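Local coordinates for uncharacterized protein (Bacteroides fragilis, PDB 4OUQ) that is of unknown function but belongs to a family of the NTF2 clan, with helices packed against a mixed beta sheet, at residues G15-L20 with T47-F52; R22-K27 with Y98-I103; F60-E65 with S72-T77. One frame throughout, in Å; residues are numbered along the deposited sequence. Where two conformers were deposited one is given.

How the interactions relate
Interactions 1 and 2 meet in the core, where Leu48 of helix 41-54 packs on Ile103 and Leu20 of helix 17-21 on Ile100. Strand 24-25 follows helix 17-21 in the chain, so this turn of chain is held by apolar packing in interaction 1 and then by backbone bonds to strand 97-107 in interaction 2. Interaction 3 lies about 17 Å from interaction 1, centre to centre, in the hairpin that includes the outermost strand 57-67. It is an antiparallel ladder broken by a beta bulge, with more surface residues and a polar side-chain pair, yet it reaches the same sheet as interaction 2, which it touches where Tyr98 meets Ser72.

Interaction 1: residues G15-L20 with T47-F52; sequences GNSQEL and TLAAFF
The backbones run close at two points, Gly15 CA 5.4 Å from Phe52 CA and Ser17 CA 5.2 Å from Ala49 CA. Gly15, just past the end of helix 6-14, closes it with a Schellman motif, its phi at +60°, a value that favours glycine, and the chain then starts afresh into helix 17-21. Asn16 is the N-cap of that second helix: its OD1 accepts from Glu19 N, which sits above the carbonyl plane of the amide. The junction of the two helices rests on helix 41-54, within a domain assigned to the NTF2 clan.

Phe52 is the central side chain. Its CG lies anti to the carbonyl carbon (chi1 -66°), which carries the ring across to the glycine. Gly15 CA stands 3.6 Å from the centroid of the Phe52 ring, over the middle of one face, in a CH-pi contact. Leu20 comes to the ring differently, with CD1 at the edge and in plane, 4.0 Å from Phe52 CE2. The same methyl also meets Leu48 CD1, the two leucine side chains crossing at about a right angle, so one methyl of Leu20 touches both Leu48 and Phe52. Ser17 packs along the helix backbone, its CB 3.6 Å from Ala49 N. Its hydroxyl is hydrogen-bonded to Glu45, one turn earlier in helix 41-54, and Ser17 OG rests 3.3 Å from Ala49 CB.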
loop_
_atom_site.group_PDB
_atom_site.type_symbol
_atom_site.label_atom_id
_atom_site.label_comp_id
_atom_site.label_asym_id
_atom_site.label_seq_id
_atom_site.Cartn_x
_atom_site.Cartn_y
_atom_site.Cartn_z
ATOM N N GLY A 15 -6.478 -0.713 -8.077
ATOM C CA GLY A 15 -6.353 -2.009 -7.474
ATOM C C GLY A 15 -5.431 -2.908 -8.262
ATOM O O GLY A 15 -5.729 -4.065 -8.512
ATOM N N ASN A 16 -4.276 -2.359 -8.681
ATOM C CA ASN A 16 -3.345 -3.058 -9.562
ATOM C C ASN A 16 -2.046 -3.379 -8.798
ATOM O O ASN A 16 -1.192 -2.558 -8.656
ATOM C CB ASN A 16 -3.065 -2.195 -10.815
ATOM C CG ASN A 16 -2.224 -2.888 -11.800
ATOM O OD1 ASN A 16 -1.323 -3.635 -11.450
ATOM N ND2 ASN A 16 -2.479 -2.645 -13.060
ATOM N N SER A 17 -1.959 -4.596 -8.259
ATOM C CA SER A 17 -0.786 -5.020 -7.518
ATOM C C SER A 17 0.505 -5.100 -8.316
ATOM O O SER A 17 1.604 -5.003 -7.743
ATOM C CB SER A 17 -1.047 -6.340 -6.817
ATOM O OG SER A 17 -1.128 -7.415 -7.716
ATOM N N GLN A 18 0.404 -5.413 -9.607
ATOM C CA GLN A 18 1.529 -5.568 -10.461
ATOM C C GLN A 18 2.259 -4.213 -10.551
ATOM O O GLN A 18 3.458 -4.185 -10.513
ATOM C CB GLN A 18 1.076 -6.051 -11.881
ATOM C CG GLN A 18 2.220 -6.397 -12.802
ATOM C CD GLN A 18 2.955 -5.178 -13.346
ATOM O OE1 GLN A 18 2.357 -4.136 -13.551
ATOM N NE2 GLN A 18 4.261 -5.315 -13.572
ATOM N N GLU A 19 1.493 -3.122 -10.625
ATOM C CA GLU A 19 2.088 -1.801 -10.674
ATOM C C GLU A 19 2.692 -1.445 -9.328
ATOM O O GLU A 19 3.607 -0.650 -9.271
ATOM C CB GLU A 19 1.071 -0.722 -11.104
ATOM C CG GLU A 19 0.757 -0.710 -12.576
ATOM C CD GLU A 19 -0.193 0.409 -12.985
ATOM O OE1 GLU A 19 -0.583 1.252 -12.163
ATOM O OE2 GLU A 19 -0.571 0.418 -14.166
ATOM N N LEU A 20 2.131 -1.942 -8.241
ATOM C CA LEU A 20 2.736 -1.689 -6.901
ATOM C C LEU A 20 4.044 -2.368 -6.765
ATOM O O LEU A 20 4.880 -1.939 -5.986
ATOM C CB LEU A 20 1.863 -2.175 -5.750
ATOM C CG LEU A 20 0.761 -1.307 -5.281
ATOM C CD1 LEU A 20 -0.035 -1.945 -4.175
ATOM C CD2 LEU A 20 1.324 0.052 -4.768
ATOM N N THR A 47 -0.146 -11.201 -1.822
ATOM C CA THR A 47 -1.146 -10.886 -0.829
ATOM C C THR A 47 -2.010 -9.673 -1.254
ATOM O O THR A 47 -3.229 -9.631 -1.032
ATOM C CB THR A 47 -0.493 -10.648 0.566
ATOM O OG1 THR A 47 0.193 -11.837 0.983
ATOM C CG2 THR A 47 -1.556 -10.290 1.549
ATOM N N LEU A 48 -1.363 -8.626 -1.820
ATOM C CA LEU A 48 -2.075 -7.476 -2.288
ATOM C C LEU A 48 -2.970 -7.815 -3.500
ATOM O O LEU A 48 -4.083 -7.312 -3.606
ATOM C CB LEU A 48 -1.128 -6.319 -2.619
ATOM C CG LEU A 48 -0.391 -5.765 -1.399
ATOM C CD1 LEU A 48 0.825 -4.954 -1.806
ATOM C CD2 LEU A 48 -1.381 -4.915 -0.612
ATOM N N ALA A 49 -2.467 -8.650 -4.393
ATOM C CA ALA A 49 -3.275 -9.153 -5.529
ATOM C C ALA A 49 -4.533 -9.843 -4.989
ATOM O O ALA A 49 -5.586 -9.658 -5.474
ATOM C CB ALA A 49 -2.515 -10.071 -6.389
ATOM N N ALA A 50 -4.379 -10.638 -3.948
ATOM C CA ALA A 50 -5.528 -11.293 -3.361
ATOM C C ALA A 50 -6.520 -10.298 -2.749
ATOM O O ALA A 50 -7.764 -10.411 -2.938
ATOM C CB ALA A 50 -5.090 -12.320 -2.352
ATOM N N PHE A 51 -5.990 -9.317 -2.073
ATOM C CA PHE A 51 -6.822 -8.294 -1.436
ATOM C C PHE A 51 -7.634 -7.515 -2.479
ATOM O O PHE A 51 -8.871 -7.325 -2.338
ATOM C CB PHE A 51 -5.960 -7.354 -0.561
ATOM C CG PHE A 51 -6.756 -6.244 0.050
ATOM C CD1 PHE A 51 -7.544 -6.457 1.175
ATOM C CD2 PHE A 51 -6.826 -5.017 -0.580
ATOM C CE1 PHE A 51 -8.347 -5.430 1.686
ATOM C CE2 PHE A 51 -7.684 -4.016 -0.090
ATOM C CZ PHE A 51 -8.436 -4.258 1.032
ATOM N N PHE A 52 -6.963 -7.099 -3.546
ATOM C CA PHE A 52 -7.636 -6.377 -4.641
ATOM C C PHE A 52 -8.576 -7.233 -5.428
ATOM O O PHE A 52 -9.579 -6.738 -5.972
ATOM C CB PHE A 52 -6.625 -5.753 -5.632
ATOM C CG PHE A 52 -5.753 -4.650 -5.052
ATOM C CD1 PHE A 52 -6.247 -3.698 -4.157
ATOM C CD2 PHE A 52 -4.401 -4.595 -5.380
ATOM C CE1 PHE A 52 -5.474 -2.675 -3.676
ATOM C CE2 PHE A 52 -3.586 -3.575 -4.884
ATOM C CZ PHE A 52 -4.115 -2.603 -4.045
#

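Interaction 2: residues R22-K27 with Y98-I103; sequences RYLGEK and YLINQI
A single parallel beta bridge, Leu24 beside Ile100, ties the short strand 24-25 to strand 97-107 of the mixed sheet. Two backbone bonds frame it, both made by Ile100. Its N donates to Tyr23 O at 2.7 Å, approaching nearly along the C=O axis, and its O accepts from Gly25 N at 2.8 Å. Tyr23 O also lies 3.3 Å from Leu99 CA in a weaker CA-H...O contact. Gly25 N lies close to the partner strand, 4.0 Å from Leu99 CB.

Leu24 and Ile100 share a face of the sheet, the one turned to the helices. Ile100 CG1 points beside its own backbone N (chi1 -60°), and the chain ends with CD1 3.9 Å from Leu24 CD2. Leu24 CD2 comes near Ile103 CD1 as well, more loosely, while beyond them Leu24 touches Arg41 and Glu45, and Ile103 touches Leu48, of helix 41-54. Leu99 lies to the other side and brings CD2 to 3.7 Å from Arg22 O.

Past Gly25 the chain turns a corner at Glu26 and Lys27. A water donates to both Lys27 O and Asn101 O, spanning the gap between the segments there. Direct pairing resumes with Asn29, which bonds the backbones of Asn101 and Ile103. Toward strand 83-94, Asn101 and Gln102 form a classic beta bulge opposite Phe90. Overall, a short parallel bridge leads the chain from helix 17-21 into the mixed sheet.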
loop_
_atom_site.group_PDB
_atom_site.type_symbol
_atom_site.label_atom_id
_atom_site.label_comp_id
_atom_site.label_asym_id
_atom_site.label_seq_id
_atom_site.Cartn_x
_atom_site.Cartn_y
_atom_site.Cartn_z
ATOM N N ARG A 22 6.892 -2.669 -8.309
ATOM C CA ARG A 22 8.161 -1.960 -8.453
ATOM C C ARG A 22 8.428 -0.975 -7.308
ATOM O O ARG A 22 9.543 -0.495 -7.174
ATOM C CB ARG A 22 8.275 -1.211 -9.804
ATOM C CG ARG A 22 7.335 -0.011 -9.955
ATOM C CD ARG A 22 7.583 0.748 -11.271
ATOM N NE ARG A 22 7.137 -0.016 -12.434
ATOM C CZ ARG A 22 5.866 -0.267 -12.724
ATOM N NH1 ARG A 22 4.875 0.140 -11.913
ATOM N NH2 ARG A 22 5.584 -0.975 -13.783
ATOM N N TYR A 23 7.412 -0.697 -6.494
ATOM C CA TYR A 23 7.554 0.220 -5.378
ATOM C C TYR A 23 7.681 -0.508 -4.032
ATOM O O TYR A 23 7.776 0.132 -3.019
ATOM C CB TYR A 23 6.369 1.202 -5.334
ATOM C CG TYR A 23 6.240 1.985 -6.605
ATOM C CD1 TYR A 23 7.051 3.042 -6.841
ATOM C CD2 TYR A 23 5.194 1.758 -7.472
ATOM C CE1 TYR A 23 6.985 3.736 -8.024
ATOM C CE2 TYR A 23 5.073 2.468 -8.647
ATOM C CZ TYR A 23 5.947 3.475 -8.897
ATOM O OH TYR A 23 5.848 4.217 -10.037
ATOM N N LEU A 24 7.589 -1.856 -4.053
ATOM C CA LEU A 24 7.734 -2.637 -2.802
ATOM C C LEU A 24 9.175 -2.861 -2.462
ATOM O O LEU A 24 10.001 -3.186 -3.336
ATOM C CB LEU A 24 7.003 -3.975 -2.906
ATOM C CG LEU A 24 5.502 -3.887 -3.116
ATOM C CD1 LEU A 24 4.855 -5.205 -3.467
ATOM C CD2 LEU A 24 4.827 -3.318 -1.890
ATOM N N GLY A 25 9.530 -2.626 -1.193
ATOM C CA GLY A 25 10.791 -2.963 -0.694
ATOM C C GLY A 25 10.998 -4.469 -0.627
ATOM O O GLY A 25 10.082 -5.246 -0.814
ATOM N N GLU A 26 12.210 -4.868 -0.297
ATOM C CA GLU A 26 12.527 -6.283 -0.292
ATOM C C GLU A 26 11.894 -7.014 0.905
ATOM O O GLU A 26 11.663 -8.219 0.841
ATOM C CB GLU A 26 14.020 -6.512 -0.423
ATOM C CG GLU A 26 14.515 -6.209 -1.852
ATOM C CD GLU A 26 13.911 -7.155 -2.892
ATOM O OE1 GLU A 26 14.166 -8.345 -2.807
ATOM O OE2 GLU A 26 13.186 -6.715 -3.781
ATOM N N LYS A 27 11.578 -6.261 1.968
ATOM C CA LYS A 27 10.821 -6.770 3.108
ATOM C C LYS A 27 9.698 -5.794 3.446
ATOM O O LYS A 27 9.932 -4.557 3.602
ATOM C CB LYS A 27 11.722 -6.924 4.337
ATOM C CG LYS A 27 11.020 -7.575 5.517
ATOM C CD LYS A 27 11.970 -7.706 6.697
ATOM C CE LYS A 27 11.398 -8.635 7.743
ATOM N NZ LYS A 27 12.289 -8.768 8.911
ATOM N N TYR A 98 12.053 6.000 -3.062
ATOM C CA TYR A 98 11.158 5.602 -1.960
ATOM C C TYR A 98 10.465 4.253 -2.274
ATOM O O TYR A 98 9.833 4.094 -3.296
ATOM C CB TYR A 98 10.126 6.678 -1.672
ATOM C CG TYR A 98 10.688 7.850 -0.876
ATOM C CD1 TYR A 98 11.386 8.897 -1.520
ATOM C CD2 TYR A 98 10.576 7.893 0.520
ATOM C CE1 TYR A 98 11.905 9.972 -0.798
ATOM C CE2 TYR A 98 11.056 8.973 1.249
ATOM C CZ TYR A 98 11.737 10.007 0.593
ATOM O OH TYR A 98 12.226 11.064 1.310
ATOM N N LEU A 99 10.619 3.310 -1.359
ATOM C CA LEU A 99 10.089 1.972 -1.490
ATOM C C LEU A 99 9.257 1.694 -0.262
ATOM O O LEU A 99 9.693 2.003 0.857
ATOM C CB LEU A 99 11.221 0.935 -1.566
ATOM C CG LEU A 99 12.073 0.958 -2.846
ATOM C CD1 LEU A 99 13.126 -0.119 -2.729
ATOM C CD2 LEU A 99 11.252 0.786 -4.130
ATOM N N ILE A 100 8.133 1.021 -0.458
ATOM C CA ILE A 100 7.198 0.659 0.615
ATOM C C ILE A 100 7.834 -0.398 1.545
ATOM O O ILE A 100 8.250 -1.463 1.061
ATOM C CB ILE A 100 5.882 0.072 0.041
ATOM C CG1 ILE A 100 5.186 1.097 -0.883
ATOM C CG2 ILE A 100 4.943 -0.359 1.148
ATOM C CD1 ILE A 100 4.169 0.512 -1.809
ATOM N N ASN A 101 7.793 -0.139 2.874
ATOM C CA ASN A 101 8.178 -1.154 3.842
ATOM C C ASN A 101 7.081 -1.574 4.800
ATOM O O ASN A 101 7.258 -2.527 5.557
ATOM C CB ASN A 101 9.453 -0.767 4.596
ATOM C CG ASN A 101 9.329 0.556 5.342
ATOM O OD1 ASN A 101 8.215 1.006 5.686
ATOM N ND2 ASN A 101 10.463 1.163 5.637
ATOM N N GLN A 102 5.929 -0.892 4.757
ATOM C CA GLN A 102 4.791 -1.287 5.561
ATOM C C GLN A 102 3.507 -0.750 4.989
ATOM O O GLN A 102 3.430 0.377 4.537
ATOM C CB GLN A 102 4.922 -0.843 7.020
ATOM C CG GLN A 102 3.683 -1.207 7.835
ATOM C CD GLN A 102 3.761 -0.794 9.255
ATOM O OE1 GLN A 102 4.611 -1.275 10.011
ATOM N NE2 GLN A 102 2.840 0.065 9.659
ATOM N N ILE A 103 2.517 -1.625 4.933
ATOM C CA ILE A 103 1.162 -1.251 4.534
ATOM C C ILE A 103 0.234 -1.752 5.593
ATOM O O ILE A 103 0.178 -2.971 5.847
ATOM C CB ILE A 103 0.746 -1.815 3.191
ATOM C CG1 ILE A 103 1.758 -1.447 2.096
ATOM C CG2 ILE A 103 -0.625 -1.251 2.841
ATOM C CD1 ILE A 103 1.565 -2.144 0.795
HETATM O O HOH W 1 9.446 -3.966 6.785
#

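Interaction 3: residues F60-E65 with S72-T77; sequences FNVNHE and SFIIGT
Asn63 turns its side chain toward Thr77 with CG beside the backbone N (chi1 -50°), and Thr77 holds OG1 beside its own N (chi1 -60°). Asn63 OD1 and Thr77 OG1 thereby come to 2.9 Å, the two side chains crossing at a slant. Phe60 instead has CG opposite the backbone N, which swings its ring under the neighbouring strand and directly against the Gly76 backbone: CE1 lies 3.7 Å from Gly76 C, and Ile74 CD1 meets the ring at its edge.

Backbone bonds zip the strands together. Asn61 and Thr77 exchange two, with a water donating to Thr77 O beside them. Ile75 O accepts twice, from Asn63 N at 2.8 Å and His64 N at 3.1 Å, both in its carbonyl plane, while Ile75 N returns a bond to His64 O. Val62 CG1 and Glu65 CG each pack on Ile74 CG2, from neighbouring rungs of one face, and His64 CB lies against Ile75 CG1 on the other. With Asn63 and His64 both opposite Ile75, the register shifts by one: a classic beta bulge in an antiparallel hairpin.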
loop_
_atom_site.group_PDB
_atom_site.type_symbol
_atom_site.label_atom_id
_atom_site.label_comp_id
_atom_site.label_asym_id
_atom_site.label_seq_id
_atom_site.Cartn_x
_atom_site.Cartn_y
_atom_site.Cartn_z
ATOM N N PHE A 60 -9.227 5.534 -4.874
ATOM C CA PHE A 60 -8.343 5.749 -3.782
ATOM C C PHE A 60 -8.051 7.197 -3.680
ATOM O O PHE A 60 -7.746 7.851 -4.704
ATOM C CB PHE A 60 -7.040 4.951 -3.952
ATOM C CG PHE A 60 -6.035 5.146 -2.810
ATOM C CD1 PHE A 60 -6.290 4.623 -1.551
ATOM C CD2 PHE A 60 -4.834 5.856 -3.001
ATOM C CE1 PHE A 60 -5.408 4.777 -0.501
ATOM C CE2 PHE A 60 -3.898 5.967 -1.939
ATOM C CZ PHE A 60 -4.187 5.424 -0.695
ATOM N N ASN A 61 -8.169 7.768 -2.484
ATOM C CA ASN A 61 -7.818 9.159 -2.263
ATOM C C ASN A 61 -6.868 9.333 -1.119
ATOM O O ASN A 61 -7.132 8.826 -0.018
ATOM C CB ASN A 61 -9.048 10.029 -2.042
ATOM C CG ASN A 61 -9.869 10.187 -3.303
ATOM O OD1 ASN A 61 -9.533 10.964 -4.206
ATOM N ND2 ASN A 61 -10.912 9.448 -3.384
ATOM N N VAL A 62 -5.797 10.104 -1.344
ATOM C CA VAL A 62 -4.825 10.380 -0.301
ATOM C C VAL A 62 -5.415 11.519 0.540
ATOM O O VAL A 62 -5.730 12.605 0.005
ATOM C CB VAL A 62 -3.475 10.835 -0.854
ATOM C CG1 VAL A 62 -2.508 11.227 0.292
ATOM C CG2 VAL A 62 -2.878 9.787 -1.752
ATOM N N ASN A 63 -5.478 11.317 1.878
ATOM C CA ASN A 63 -6.016 12.247 2.790
ATOM C C ASN A 63 -4.894 13.002 3.576
ATOM O O ASN A 63 -5.071 14.115 4.012
ATOM C CB ASN A 63 -6.949 11.542 3.826
ATOM C CG ASN A 63 -7.995 10.632 3.182
ATOM O OD1 ASN A 63 -8.028 9.381 3.426
ATOM N ND2 ASN A 63 -8.833 11.212 2.410
ATOM N N HIS A 64 -3.762 12.291 3.862
ATOM C CA HIS A 64 -2.652 12.892 4.530
ATOM C C HIS A 64 -1.337 12.326 4.010
ATOM O O HIS A 64 -1.259 11.179 3.622
ATOM C CB HIS A 64 -2.685 12.711 6.071
ATOM C CG HIS A 64 -3.992 13.079 6.708
ATOM N ND1 HIS A 64 -4.261 14.328 7.178
ATOM C CD2 HIS A 64 -5.113 12.349 6.904
ATOM C CE1 HIS A 64 -5.510 14.364 7.620
ATOM N NE2 HIS A 64 -6.041 13.173 7.449
ATOM N N GLU A 65 -0.311 13.182 4.058
ATOM C CA GLU A 65 1.068 12.788 3.740
ATOM C C GLU A 65 1.975 13.286 4.870
ATOM O O GLU A 65 1.693 14.322 5.514
ATOM C CB GLU A 65 1.501 13.394 2.368
ATOM C CG GLU A 65 0.491 13.153 1.234
ATOM C CD GLU A 65 0.807 13.922 -0.050
ATOM O OE1 GLU A 65 0.956 15.158 0.011
ATOM O OE2 GLU A 65 0.833 13.290 -1.134
ATOM N N SER A 72 8.717 8.246 4.907
ATOM C CA SER A 72 7.521 9.006 4.543
ATOM C C SER A 72 6.280 8.111 4.643
ATOM O O SER A 72 6.381 6.896 4.728
ATOM C CB SER A 72 7.656 9.550 3.101
ATOM O OG SER A 72 7.569 8.489 2.146
ATOM N N PHE A 73 5.100 8.712 4.579
ATOM C CA PHE A 73 3.888 7.958 4.573
ATOM C C PHE A 73 2.741 8.665 3.888
ATOM O O PHE A 73 2.770 9.892 3.783
ATOM C CB PHE A 73 3.471 7.577 6.039
ATOM C CG PHE A 73 3.086 8.754 6.903
ATOM C CD1 PHE A 73 1.759 9.239 6.891
ATOM C CD2 PHE A 73 4.008 9.413 7.711
ATOM C CE1 PHE A 73 1.415 10.361 7.633
ATOM C CE2 PHE A 73 3.647 10.511 8.502
ATOM C CZ PHE A 73 2.350 11.001 8.437
ATOM N N ILE A 74 1.762 7.881 3.483
ATOM C CA ILE A 74 0.469 8.392 3.086
ATOM C C ILE A 74 -0.620 7.679 3.924
ATOM O O ILE A 74 -0.511 6.470 4.256
ATOM C CB ILE A 74 0.154 8.271 1.576
ATOM C CG1 ILE A 74 0.308 6.851 1.074
ATOM C CG2 ILE A 74 1.018 9.210 0.788
ATOM C CD1 ILE A 74 -0.046 6.667 -0.410
ATOM N N ILE A 75 -1.649 8.452 4.215
ATOM C CA ILE A 75 -2.837 7.940 4.885
ATOM C C ILE A 75 -3.937 8.130 3.794
ATOM O O ILE A 75 -4.172 9.271 3.371
ATOM C CB ILE A 75 -3.222 8.781 6.116
ATOM C CG1 ILE A 75 -2.093 8.959 7.136
ATOM C CG2 ILE A 75 -4.454 8.171 6.785
ATOM C CD1 ILE A 75 -1.604 7.661 7.693
ATOM N N GLY A 76 -4.634 7.069 3.411
ATOM C CA GLY A 76 -5.619 7.178 2.301
ATOM C C GLY A 76 -6.826 6.283 2.513
ATOM O O GLY A 76 -6.863 5.512 3.492
ATOM N N THR A 77 -7.881 6.562 1.743
ATOM C CA THR A 77 -9.124 5.797 1.814
ATOM C C THR A 77 -9.354 5.135 0.469
ATOM O O THR A 77 -9.377 5.823 -0.589
ATOM C CB THR A 77 -10.326 6.704 2.221
ATOM O OG1 THR A 77 -10.054 7.293 3.530
ATOM C CG2 THR A 77 -11.577 5.904 2.272
HETATM O O HOH W 2 -11.300 7.444 -1.942
#